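Side-chain contacts in Cas13d (uncultured Ruminococcus sp, PDB 6IV9), which binds a CRISPR RNA guide and uses two HEPN domains for maturation of that RNA and for cleavage of target RNA: residues E323-S328 and K567-M572; L359-I364 and S487-A492; Y497-I502 and T560-I565. The protein carries 2 engineered substitutions. All coordinates share one frame; numbering follows the deposited sequence.

How the contacts relate
Helix 312-330 supplies the first half of contact 1, and helix 353-366 then supplies the first half of contact 2. That second contact closes when the chain returns in the loop 487-492. Contact 3 opens directly afterwards on helix 497-505 and closes on helix 556-570, whose last turn and following residues also complete contact 1. Contacts 2 and 3 thus follow one another in series, and both nest inside the long loop that contact 1 closes. The three also meet in space: Leu326 and Glu323 of contact 1 pack on the 487-492 loop, and Ala492 O probably accepts a hydrogen bond from Lys500 NZ of contact 3.

Contact 1 of 3, residues E323-S328 and K567-M572; sequences EERLKS and KNIASM. With nucleotides of chain B.
Arg325, lying against Ile569 and Met572, has its NH2 engaged by two oxygens. One is U43 O4 of chain B, 3.0 Å from Arg325 NH2, in the guanidinium plane and met at an N-H...O angle of 152°. The other is Ser328 OG, 2.9 Å from the same NH2 and tilted from that plane; Ser328 OG in turn gives its proton to Arg325 O. This is a helix-helix junction at the RNA-binding surface: the side of helix 312-330 meets the C-terminal part of helix 556-570, and the arginine links the pair to a base of the CRISPR RNA. A donor at O4 is consistent with a preference for uracil, since cytosine has an amino group at that position.

The other arm, NH1, works through water. Arg325 NH1 donates to water 1 at 3.0 Å, and that water passes its own protons to Ile569 O and Met572 O, each 2.8 Å from the water oxygen. Arg573 O is a further acceptor for NH1, and so the guanidinium is held on both arms against rotation. Bends at chi2 (79°) and chi3 (-80°) carry the chain alongside Ile569, running the opposite way, before the head turns to the RNA.

The apolar part of the contact is Leu326 CD1 against Ile569 CD1, 3.8 Å apart, while Tyr503 of helix 497-505 touches both Ile569 and Arg325. Lys567 reaches the RNA backbone separately, its NZ 2.8 Å from U34 OP1 of chain B. Met572 places CB beside Arg325 NH1, and its extended chain carries CE to 3.6 Å from U43 O4' of chain B.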
loop_
_atom_site.group_PDB
_atom_site.type_symbol
_atom_site.label_atom_id
_atom_site.label_comp_id
_atom_site.label_asym_id
_atom_site.label_seq_id
_atom_site.Cartn_x
_atom_site.Cartn_y
_atom_site.Cartn_z
ATOM N N GLU A 323 11.506 -3.297 19.212
ATOM C CA GLU A 323 12.814 -3.554 19.853
ATOM C C GLU A 323 13.401 -4.826 19.254
ATOM O O GLU A 323 14.573 -4.860 18.987
ATOM C CB GLU A 323 12.607 -3.803 21.339
ATOM C CG GLU A 323 12.739 -2.577 22.199
ATOM C CD GLU A 323 12.200 -2.776 23.607
ATOM O OE1 GLU A 323 12.145 -3.926 24.049
ATOM O OE2 GLU A 323 11.819 -1.782 24.246
ATOM N N GLU A 324 12.572 -5.828 19.039
ATOM C CA GLU A 324 13.073 -7.096 18.482
ATOM C C GLU A 324 13.653 -6.862 17.083
ATOM O O GLU A 324 14.682 -7.409 16.787
ATOM C CB GLU A 324 11.912 -8.077 18.421
ATOM C CG GLU A 324 12.321 -9.470 18.048
ATOM C CD GLU A 324 11.151 -10.430 18.065
ATOM O OE1 GLU A 324 10.873 -10.998 19.120
ATOM O OE2 GLU A 324 10.531 -10.594 17.020
ATOM N N ARG A 325 12.957 -6.111 16.244
ATOM C CA ARG A 325 13.467 -5.831 14.885
ATOM C C ARG A 325 14.723 -4.956 14.941
ATOM O O ARG A 325 15.666 -5.262 14.268
ATOM C CB ARG A 325 12.368 -5.132 14.087
ATOM C CG ARG A 325 12.832 -4.565 12.763
ATOM C CD ARG A 325 12.937 -5.653 11.731
ATOM N NE ARG A 325 14.165 -6.391 11.887
ATOM C CZ ARG A 325 14.544 -7.386 11.107
ATOM N NH1 ARG A 325 13.805 -7.737 10.077
ATOM N NH2 ARG A 325 15.669 -8.020 11.351
ATOM N N LEU A 326 14.690 -3.882 15.716
ATOM C CA LEU A 326 15.822 -2.931 15.811
ATOM C C LEU A 326 17.047 -3.605 16.440
ATOM O O LEU A 326 18.139 -3.369 15.983
ATOM C CB LEU A 326 15.360 -1.729 16.634
ATOM C CG LEU A 326 15.131 -0.421 15.884
ATOM C CD1 LEU A 326 15.122 -0.574 14.386
ATOM C CD2 LEU A 326 13.932 0.338 16.391
ATOM N N LYS A 327 16.834 -4.392 17.482
ATOM C CA LYS A 327 17.968 -5.067 18.150
ATOM C C LYS A 327 18.635 -6.050 17.182
ATOM O O LYS A 327 19.831 -6.131 17.200
ATOM C CB LYS A 327 17.565 -5.566 19.539
ATOM C CG LYS A 327 17.054 -4.448 20.434
ATOM C CD LYS A 327 17.268 -4.608 21.915
ATOM C CE LYS A 327 16.406 -5.700 22.498
ATOM N NZ LYS A 327 15.962 -5.382 23.869
ATOM N N SER A 328 17.876 -6.763 16.365
ATOM C CA SER A 328 18.532 -7.688 15.407
ATOM C C SER A 328 19.388 -6.922 14.390
ATOM O O SER A 328 20.410 -7.420 14.024
ATOM C CB SER A 328 17.557 -8.607 14.754
ATOM O OG SER A 328 16.558 -7.885 14.070
ATOM N N LYS A 567 9.171 2.090 7.242
ATOM C CA LYS A 567 9.098 1.453 5.911
ATOM C C LYS A 567 10.393 0.671 5.666
ATOM O O LYS A 567 10.318 -0.436 5.198
ATOM C CB LYS A 567 8.918 2.536 4.851
ATOM C CG LYS A 567 9.075 2.111 3.406
ATOM C CD LYS A 567 8.786 3.212 2.421
ATOM C CE LYS A 567 9.014 2.800 0.988
ATOM N NZ LYS A 567 10.435 2.523 0.704
ATOM N N ASN A 568 11.538 1.249 6.009
ATOM C CA ASN A 568 12.828 0.562 5.768
ATOM C C ASN A 568 12.926 -0.735 6.585
ATOM O O ASN A 568 13.249 -1.746 6.033
ATOM C CB ASN A 568 14.009 1.479 6.101
ATOM C CG ASN A 568 14.042 2.759 5.291
ATOM O OD1 ASN A 568 13.577 2.806 4.177
ATOM N ND2 ASN A 568 14.602 3.808 5.853
ATOM N N ILE A 569 12.685 -0.669 7.882
ATOM C CA ILE A 569 12.806 -1.871 8.755
ATOM C C ILE A 569 11.684 -2.885 8.517
ATOM O O ILE A 569 11.942 -4.043 8.638
ATOM C CB ILE A 569 13.018 -1.500 10.227
ATOM C CG1 ILE A 569 11.761 -0.910 10.854
ATOM C CG2 ILE A 569 14.213 -0.579 10.353
ATOM C CD1 ILE A 569 11.899 -0.595 12.297
ATOM N N ALA A 570 10.471 -2.421 8.245
ATOM C CA ALA A 570 9.345 -3.342 7.971
ATOM C C ALA A 570 9.583 -4.128 6.676
ATOM O O ALA A 570 9.054 -5.199 6.553
ATOM C CB ALA A 570 8.036 -2.611 7.948
ATOM N N SER A 571 10.298 -3.534 5.732
ATOM C CA SER A 571 10.574 -4.123 4.401
ATOM C C SER A 571 11.640 -5.214 4.482
ATOM O O SER A 571 11.817 -5.920 3.527
ATOM C CB SER A 571 10.934 -3.056 3.410
ATOM O OG SER A 571 9.848 -2.185 3.199
ATOM N N MET A 572 12.362 -5.276 5.587
ATOM C CA MET A 572 13.434 -6.280 5.746
ATOM C C MET A 572 12.849 -7.662 5.997
ATOM O O MET A 572 11.825 -7.770 6.613
ATOM C CB MET A 572 14.374 -5.895 6.885
ATOM C CG MET A 572 15.194 -4.688 6.559
ATOM S SD MET A 572 16.180 -4.113 7.921
ATOM C CE MET A 572 16.954 -2.676 7.199
ATOM P P U B 43 17.590 -4.309 2.915
ATOM O OP1 U B 43 16.798 -3.049 3.163
ATOM O OP2 U B 43 18.413 -4.411 1.712
ATOM O "O5'" U B 43 18.481 -4.443 4.222
ATOM C "C5'" U B 43 19.299 -5.599 4.446
ATOM C "C4'" U B 43 20.338 -5.293 5.503
ATOM O "O4'" U B 43 19.610 -5.124 6.734
ATOM C "C3'" U B 43 21.337 -6.426 5.800
ATOM O "O3'" U B 43 22.426 -6.230 4.913
ATOM C "C2'" U B 43 21.670 -6.174 7.278
ATOM O "O2'" U B 43 22.503 -5.036 7.300
ATOM C "C1'" U B 43 20.306 -5.730 7.826
ATOM N N1 U B 43 19.490 -6.831 8.358
ATOM C C2 U B 43 19.901 -7.437 9.521
ATOM O O2 U B 43 20.874 -7.074 10.148
ATOM N N3 U B 43 19.124 -8.483 9.931
ATOM C C4 U B 43 18.002 -8.976 9.319
ATOM O O4 U B 43 17.407 -9.924 9.827
ATOM C C5 U B 43 17.634 -8.299 8.121
ATOM C C6 U B 43 18.372 -7.277 7.689
ATOM P P U B 34 10.954 3.315 -2.722
ATOM O OP1 U B 34 11.497 2.238 -1.851
ATOM O OP2 U B 34 11.385 3.463 -4.095
ATOM O "O5'" U B 34 9.390 3.186 -2.719
ATOM C "C5'" U B 34 8.693 2.442 -3.728
ATOM C "C4'" U B 34 7.216 2.662 -3.564
ATOM O "O4'" U B 34 6.834 4.032 -3.809
ATOM C "C3'" U B 34 6.330 1.860 -4.506
ATOM O "O3'" U B 34 6.239 0.538 -3.954
ATOM C "C2'" U B 34 5.031 2.644 -4.414
ATOM O "O2'" U B 34 4.345 2.309 -3.216
ATOM C "C1'" U B 34 5.565 4.077 -4.413
ATOM N N1 U B 34 5.735 4.640 -5.766
ATOM C C2 U B 34 4.566 4.966 -6.413
ATOM O O2 U B 34 3.469 4.784 -5.919
ATOM N N3 U B 34 4.727 5.481 -7.660
ATOM C C4 U B 34 5.909 5.706 -8.321
ATOM O O4 U B 34 5.879 6.243 -9.414
ATOM C C5 U B 34 7.085 5.373 -7.579
ATOM C C6 U B 34 6.956 4.833 -6.360
ATOM P P A B 42 15.580 -4.488 -1.928
ATOM O OP1 A B 42 15.812 -3.058 -1.647
ATOM O OP2 A B 42 16.538 -5.336 -2.691
ATOM O "O5'" A B 42 15.518 -5.287 -0.561
ATOM C "C5'" A B 42 14.625 -4.855 0.446
ATOM C "C4'" A B 42 14.736 -5.839 1.554
ATOM O "O4'" A B 42 14.050 -7.029 1.105
ATOM C "C3'" A B 42 16.159 -6.275 1.895
ATOM O "O3'" A B 42 16.627 -5.530 3.036
ATOM C "C2'" A B 42 15.980 -7.731 2.320
ATOM O "O2'" A B 42 15.697 -8.063 3.656
ATOM C "C1'" A B 42 14.697 -8.153 1.599
ATOM N N9 A B 42 15.044 -9.021 0.487
ATOM C C8 A B 42 15.929 -8.823 -0.544
ATOM N N7 A B 42 16.059 -9.861 -1.331
ATOM C C5 A B 42 15.218 -10.811 -0.768
ATOM C C6 A B 42 14.887 -12.121 -1.144
ATOM N N6 A B 42 15.408 -12.732 -2.211
ATOM N N1 A B 42 13.986 -12.788 -0.383
ATOM C C2 A B 42 13.462 -12.170 0.687
ATOM N N3 A B 42 13.689 -10.935 1.136
ATOM C C4 A B 42 14.596 -10.310 0.360
HETATM O O HOH W 1 11.203 -6.702 9.098
#

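Contact 2 of 3, residues L359-I364 and S487-A492; sequences LYYDFI and SEKKNA. With nucleotides of chain B.
Tyr361 holds the one hydrogen bond between residues 359-364 and 487-492, a helix and an irregular loop. Lys490 N donates to Tyr361 OH at 3.1 Å, and the bond is nearly straight at 167°. The hydroxyl is bonded also to Asn330 OD1, while Asn330 ND2 binds Lys490 O; a single carboxamide therefore joins the tyrosine and the loop residue that it receives. The example illustrates how a loop without regular structure can be fixed by satisfying its backbone groups from side chains.

The packing is centred on the same ring. With CG anti to the backbone N (chi1 -180°), the ring leaves the helix on the side of the loop and meets its backbone obliquely. Tyr361 CE2 lies 3.5 Å from Glu488 O, and Tyr361 CZ is 3.7 Å from Lys489 CA. Glu488 CB touches the ring at Tyr361 CD2, 4.0 Å away, but the glutamate chain then runs past the tyrosine in the opposite direction, its carboxylate plane 89° from the ring plane. Lys489 crosses the tyrosine at about a right angle. Phe333 adds an edge-to-face ring contact to Tyr361.

The charged ends turn to other partners. Glu488 OE2 accepts from Ser487 OG at 2.9 Å with its anti lone pair, and Lys489 NZ forms a salt bridge with Glu482.

RNA approaches the helix at other residues: Ile364 CG2 comes within 3.5 Å of U43 O4' of chain B, and Tyr360 packs on a phosphate. The helix meets the RNA and the loop with different flanks, with helix 400-418 packed on Leu359, Asp362 and Ile364, and helix 312-330 reaching the loop through Asn330 near its end.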
loop_
_atom_site.group_PDB
_atom_site.type_symbol
_atom_site.label_atom_id
_atom_site.label_comp_id
_atom_site.label_asym_id
_atom_site.label_seq_id
_atom_site.Cartn_x
_atom_site.Cartn_y
_atom_site.Cartn_z
ATOM N N LEU A 359 27.972 6.230 7.379
ATOM C CA LEU A 359 27.195 6.387 6.128
ATOM C C LEU A 359 26.533 5.059 5.757
ATOM O O LEU A 359 25.434 5.083 5.273
ATOM C CB LEU A 359 28.107 6.891 5.015
ATOM C CG LEU A 359 28.423 8.381 5.056
ATOM C CD1 LEU A 359 29.628 8.705 4.204
ATOM C CD2 LEU A 359 27.232 9.201 4.622
ATOM N N TYR A 360 27.236 3.955 5.938
ATOM C CA TYR A 360 26.689 2.625 5.599
ATOM C C TYR A 360 25.496 2.289 6.491
ATOM O O TYR A 360 24.525 1.757 6.005
ATOM C CB TYR A 360 27.765 1.548 5.558
ATOM C CG TYR A 360 27.309 0.322 4.820
ATOM C CD1 TYR A 360 27.296 0.292 3.445
ATOM C CD2 TYR A 360 26.846 -0.785 5.489
ATOM C CE1 TYR A 360 26.860 -0.816 2.749
ATOM C CE2 TYR A 360 26.412 -1.906 4.813
ATOM C CZ TYR A 360 26.417 -1.921 3.438
ATOM O OH TYR A 360 26.002 -3.017 2.764
ATOM N N TYR A 361 25.576 2.639 7.770
ATOM C CA TYR A 361 24.424 2.395 8.665
ATOM C C TYR A 361 23.248 3.215 8.133
ATOM O O TYR A 361 22.150 2.732 8.132
ATOM C CB TYR A 361 24.718 2.770 10.118
ATOM C CG TYR A 361 23.559 2.525 11.042
ATOM C CD1 TYR A 361 23.366 1.293 11.624
ATOM C CD2 TYR A 361 22.634 3.508 11.314
ATOM C CE1 TYR A 361 22.295 1.035 12.451
ATOM C CE2 TYR A 361 21.551 3.267 12.135
ATOM C CZ TYR A 361 21.382 2.028 12.713
ATOM O OH TYR A 361 20.337 1.769 13.533
ATOM N N ASP A 362 23.521 4.437 7.701
ATOM C CA ASP A 362 22.451 5.305 7.156
ATOM C C ASP A 362 21.877 4.644 5.907
ATOM O O ASP A 362 20.683 4.504 5.827
ATOM C CB ASP A 362 23.011 6.675 6.786
ATOM C CG ASP A 362 22.025 7.635 6.146
ATOM O OD1 ASP A 362 21.160 7.192 5.413
ATOM O OD2 ASP A 362 22.170 8.817 6.373
ATOM N N PHE A 363 22.740 4.167 5.034
ATOM C CA PHE A 363 22.314 3.563 3.757
ATOM C C PHE A 363 21.396 2.367 4.015
ATOM O O PHE A 363 20.490 2.181 3.255
ATOM C CB PHE A 363 23.565 3.161 2.982
ATOM C CG PHE A 363 23.334 2.447 1.680
ATOM C CD1 PHE A 363 23.053 3.150 0.528
ATOM C CD2 PHE A 363 23.428 1.077 1.604
ATOM C CE1 PHE A 363 22.856 2.493 -0.667
ATOM C CE2 PHE A 363 23.229 0.421 0.409
ATOM C CZ PHE A 363 22.938 1.131 -0.720
ATOM N N ILE A 364 21.709 1.533 4.996
ATOM C CA ILE A 364 20.854 0.354 5.306
ATOM C C ILE A 364 19.561 0.698 6.056
ATOM O O ILE A 364 18.517 0.298 5.608
ATOM C CB ILE A 364 21.669 -0.698 6.077
ATOM C CG1 ILE A 364 22.839 -1.217 5.245
ATOM C CG2 ILE A 364 20.786 -1.827 6.561
ATOM C CD1 ILE A 364 22.426 -2.010 4.046
ATOM N N SER A 487 25.897 6.968 18.208
ATOM C CA SER A 487 25.207 8.236 17.873
ATOM C C SER A 487 24.211 8.081 16.713
ATOM O O SER A 487 23.363 8.937 16.599
ATOM C CB SER A 487 26.174 9.348 17.612
ATOM O OG SER A 487 27.078 9.005 16.588
ATOM N N GLU A 488 24.401 7.098 15.839
ATOM C CA GLU A 488 23.543 6.944 14.639
ATOM C C GLU A 488 22.418 5.932 14.831
ATOM O O GLU A 488 21.425 6.065 14.156
ATOM C CB GLU A 488 24.362 6.384 13.480
ATOM C CG GLU A 488 25.699 7.053 13.302
ATOM C CD GLU A 488 25.657 8.538 13.019
ATOM O OE1 GLU A 488 25.076 8.917 12.007
ATOM O OE2 GLU A 488 26.218 9.299 13.808
ATOM N N LYS A 489 22.582 4.991 15.748
ATOM C CA LYS A 489 21.615 3.886 15.914
ATOM C C LYS A 489 20.217 4.388 16.260
ATOM O O LYS A 489 20.080 5.300 17.054
ATOM C CB LYS A 489 22.116 2.899 16.966
ATOM C CG LYS A 489 23.135 1.884 16.475
ATOM C CD LYS A 489 23.593 0.964 17.571
ATOM C CE LYS A 489 24.492 -0.166 17.127
ATOM N NZ LYS A 489 24.842 0.020 15.714
ATOM N N LYS A 490 19.223 3.747 15.652
ATOM C CA LYS A 490 17.804 4.049 15.916
ATOM C C LYS A 490 17.296 3.013 16.915
ATOM O O LYS A 490 17.499 1.849 16.686
ATOM C CB LYS A 490 17.036 4.080 14.599
ATOM C CG LYS A 490 17.254 5.351 13.806
ATOM C CD LYS A 490 16.381 6.473 14.298
ATOM C CE LYS A 490 17.111 7.766 14.555
ATOM N NZ LYS A 490 17.671 8.356 13.319
ATOM N N ASN A 491 16.656 3.471 17.977
ATOM C CA ASN A 491 16.140 2.601 19.055
ATOM C C ASN A 491 14.626 2.789 19.196
ATOM O O ASN A 491 14.125 3.815 18.798
ATOM C CB ASN A 491 16.869 2.894 20.365
ATOM C CG ASN A 491 18.372 2.730 20.256
ATOM O OD1 ASN A 491 19.121 3.683 20.413
ATOM N ND2 ASN A 491 18.821 1.523 19.996
ATOM N N ALA A 492 13.955 1.828 19.826
ATOM C CA ALA A 492 12.486 1.834 20.003
ATOM C C ALA A 492 12.058 3.065 20.792
ATOM O O ALA A 492 11.045 3.632 20.474
ATOM C CB ALA A 492 12.023 0.570 20.666
ATOM P P U B 43 17.590 -4.309 2.915
ATOM O OP1 U B 43 16.798 -3.049 3.163
ATOM O OP2 U B 43 18.413 -4.411 1.712
ATOM O "O5'" U B 43 18.481 -4.443 4.222
ATOM C "C5'" U B 43 19.299 -5.599 4.446
ATOM C "C4'" U B 43 20.338 -5.293 5.503
ATOM O "O4'" U B 43 19.610 -5.124 6.734
ATOM C "C3'" U B 43 21.337 -6.426 5.800
ATOM O "O3'" U B 43 22.426 -6.230 4.913
ATOM C "C2'" U B 43 21.670 -6.174 7.278
ATOM O "O2'" U B 43 22.503 -5.036 7.300
ATOM C "C1'" U B 43 20.306 -5.730 7.826
ATOM N N1 U B 43 19.490 -6.831 8.358
ATOM C C2 U B 43 19.901 -7.437 9.521
ATOM O O2 U B 43 20.874 -7.074 10.148
ATOM N N3 U B 43 19.124 -8.483 9.931
ATOM C C4 U B 43 18.002 -8.976 9.319
ATOM O O4 U B 43 17.407 -9.924 9.827
ATOM C C5 U B 43 17.634 -8.299 8.121
ATOM C C6 U B 43 18.372 -7.277 7.689
#

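Contact 3 of 3, residues Y497-I502 and T560-I565; sequences YFSKMI and TNELFI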
loop_
_atom_site.group_PDB
_atom_site.type_symbol
_atom_site.label_atom_id
_atom_site.label_comp_id
_atom_site.label_asym_id
_atom_site.label_seq_id
_atom_site.Cartn_x
_atom_site.Cartn_y
_atom_site.Cartn_z
ATOM N N TYR A 497 4.580 6.356 19.723
ATOM C CA TYR A 497 3.712 5.156 19.763
ATOM C C TYR A 497 2.919 5.043 18.461
ATOM O O TYR A 497 2.685 3.950 17.998
ATOM C CB TYR A 497 2.962 5.056 21.086
ATOM C CG TYR A 497 3.878 4.532 22.153
ATOM C CD1 TYR A 497 4.268 3.213 22.156
ATOM C CD2 TYR A 497 4.452 5.374 23.078
ATOM C CE1 TYR A 497 5.156 2.719 23.092
ATOM C CE2 TYR A 497 5.337 4.900 24.027
ATOM C CZ TYR A 497 5.690 3.567 24.037
ATOM O OH TYR A 497 6.572 3.098 24.950
ATOM N N PHE A 498 2.546 6.177 17.886
ATOM C CA PHE A 498 1.771 6.111 16.627
ATOM C C PHE A 498 2.617 5.417 15.554
ATOM O O PHE A 498 2.091 4.575 14.870
ATOM C CB PHE A 498 1.296 7.494 16.190
ATOM C CG PHE A 498 0.461 7.443 14.941
ATOM C CD1 PHE A 498 -0.902 7.246 15.008
ATOM C CD2 PHE A 498 1.050 7.527 13.697
ATOM C CE1 PHE A 498 -1.659 7.165 13.856
ATOM C CE2 PHE A 498 0.289 7.457 12.547
ATOM C CZ PHE A 498 -1.063 7.267 12.631
ATOM N N SER A 499 3.899 5.767 15.464
ATOM C CA SER A 499 4.841 5.172 14.484
ATOM C C SER A 499 5.001 3.679 14.771
ATOM O O SER A 499 4.978 2.910 13.859
ATOM C CB SER A 499 6.170 5.858 14.551
ATOM O OG SER A 499 6.026 7.241 14.383
ATOM N N LYS A 500 5.146 3.328 16.038
ATOM C CA LYS A 500 5.300 1.916 16.456
ATOM C C LYS A 500 4.018 1.143 16.123
ATOM O O LYS A 500 4.100 -0.014 15.818
ATOM C CB LYS A 500 5.785 1.847 17.906
ATOM C CG LYS A 500 7.189 2.386 18.106
ATOM C CD LYS A 500 7.722 2.244 19.514
ATOM C CE LYS A 500 7.452 3.431 20.401
ATOM N NZ LYS A 500 8.419 3.516 21.514
ATOM N N MET A 501 2.870 1.797 16.243
ATOM C CA MET A 501 1.584 1.146 15.927
ATOM C C MET A 501 1.560 0.816 14.436
ATOM O O MET A 501 1.130 -0.247 14.093
ATOM C CB MET A 501 0.413 2.060 16.255
ATOM C CG MET A 501 -0.901 1.456 15.935
ATOM S SD MET A 501 -2.245 2.450 16.561
ATOM C CE MET A 501 -2.159 3.879 15.501
ATOM N N ILE A 502 2.021 1.741 13.603
ATOM C CA ILE A 502 2.089 1.486 12.137
ATOM C C ILE A 502 3.063 0.336 11.873
ATOM O O ILE A 502 2.743 -0.524 11.095
ATOM C CB ILE A 502 2.446 2.758 11.354
ATOM C CG1 ILE A 502 1.407 3.853 11.592
ATOM C CG2 ILE A 502 2.621 2.436 9.887
ATOM C CD1 ILE A 502 0.005 3.472 11.248
ATOM N N THR A 560 6.655 11.934 9.984
ATOM C CA THR A 560 7.089 11.678 8.594
ATOM C C THR A 560 8.460 10.997 8.612
ATOM O O THR A 560 8.638 10.038 7.900
ATOM C CB THR A 560 7.241 12.997 7.833
ATOM O OG1 THR A 560 6.001 13.683 7.822
ATOM C CG2 THR A 560 7.686 12.809 6.408
ATOM N N ASN A 561 9.381 11.495 9.425
ATOM C CA ASN A 561 10.744 10.917 9.507
ATOM C C ASN A 561 10.714 9.492 10.065
ATOM O O ASN A 561 11.380 8.647 9.531
ATOM C CB ASN A 561 11.654 11.803 10.350
ATOM C CG ASN A 561 11.847 13.181 9.762
ATOM O OD1 ASN A 561 11.681 13.380 8.578
ATOM N ND2 ASN A 561 12.204 14.137 10.590
ATOM N N GLU A 562 9.967 9.265 11.134
ATOM C CA GLU A 562 9.874 7.929 11.773
ATOM C C GLU A 562 9.221 6.906 10.842
ATOM O O GLU A 562 9.666 5.788 10.773
ATOM C CB GLU A 562 9.096 8.047 13.071
ATOM C CG GLU A 562 9.760 8.996 14.022
ATOM C CD GLU A 562 9.206 8.998 15.425
ATOM O OE1 GLU A 562 8.119 8.486 15.629
ATOM O OE2 GLU A 562 9.894 9.514 16.294
ATOM N N LEU A 563 8.177 7.319 10.147
ATOM C CA LEU A 563 7.448 6.421 9.226
ATOM C C LEU A 563 8.396 5.992 8.103
ATOM O O LEU A 563 8.295 4.895 7.640
ATOM C CB LEU A 563 6.223 7.165 8.714
ATOM C CG LEU A 563 4.878 6.728 9.273
ATOM C CD1 LEU A 563 4.945 6.019 10.594
ATOM C CD2 LEU A 563 3.855 7.822 9.261
ATOM N N PHE A 564 9.287 6.875 7.682
ATOM C CA PHE A 564 10.248 6.515 6.617
ATOM C C PHE A 564 11.127 5.362 7.117
ATOM O O PHE A 564 11.390 4.436 6.386
ATOM C CB PHE A 564 11.043 7.756 6.228
ATOM C CG PHE A 564 11.846 7.651 4.963
ATOM C CD1 PHE A 564 11.273 7.900 3.737
ATOM C CD2 PHE A 564 13.191 7.350 5.006
ATOM C CE1 PHE A 564 12.025 7.828 2.581
ATOM C CE2 PHE A 564 13.945 7.277 3.851
ATOM C CZ PHE A 564 13.360 7.516 2.643
ATOM N N ILE A 565 11.567 5.454 8.364
ATOM C CA ILE A 565 12.385 4.385 8.998
ATOM C C ILE A 565 11.550 3.110 9.151
ATOM O O ILE A 565 12.043 2.060 8.871
ATOM C CB ILE A 565 12.983 4.868 10.326
ATOM C CG1 ILE A 565 14.003 5.974 10.078
ATOM C CG2 ILE A 565 13.591 3.715 11.089
ATOM C CD1 ILE A 565 14.204 6.863 11.255
#
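Ser499 and Glu562 face each other across the interface between two helices, the serine short and the glutamate extended beyond CG. Ser499 OG donates to Glu562 OE1 at 2.7 Å, on the anti lone pair directed away from the other carboxylate oxygen. Glu562 takes its first torsion at -60°, which sets CG beside its own backbone N, and the extended chain brings OE1 to the serine hydroxyl. Ser499 OG consequently lies only 3.4 Å from Glu562 CB as well, so that the hydroxyl rests alongside the glutamate stem as it bonds to the end.

Leu563 points its CD1 branch at the backbone of the facing helix. Leu563 CD1 sits 4.0 Å from Ser499 CA and 4.2 Å from Ile502 CB, packing beside the polar pair and reaching on to Ile502, one turn further along. Ile522 and Phe525 of helix 511-535 touch the same leucine.

The motif is a near-parallel helix pair: the axes of segments 497-502 and 560-565 run in the same sense, 27° apart, and approach to 9.6 Å. The small Ser499 belongs to the closest CA pair of the two segments, its CA 6.0 Å from Leu563 CA.

Glu562 is buried, yet its carboxylate is well supplied with partners. OE1 accepts also from Leu496 N, just before helix 497-505, and OE2 pairs with Arg558. Helix start and arginine together would be expected to stabilise the negative charge; on the far side of helix 497-505, Lys500 NZ forms a salt bridge with Asp319 of helix 312-330.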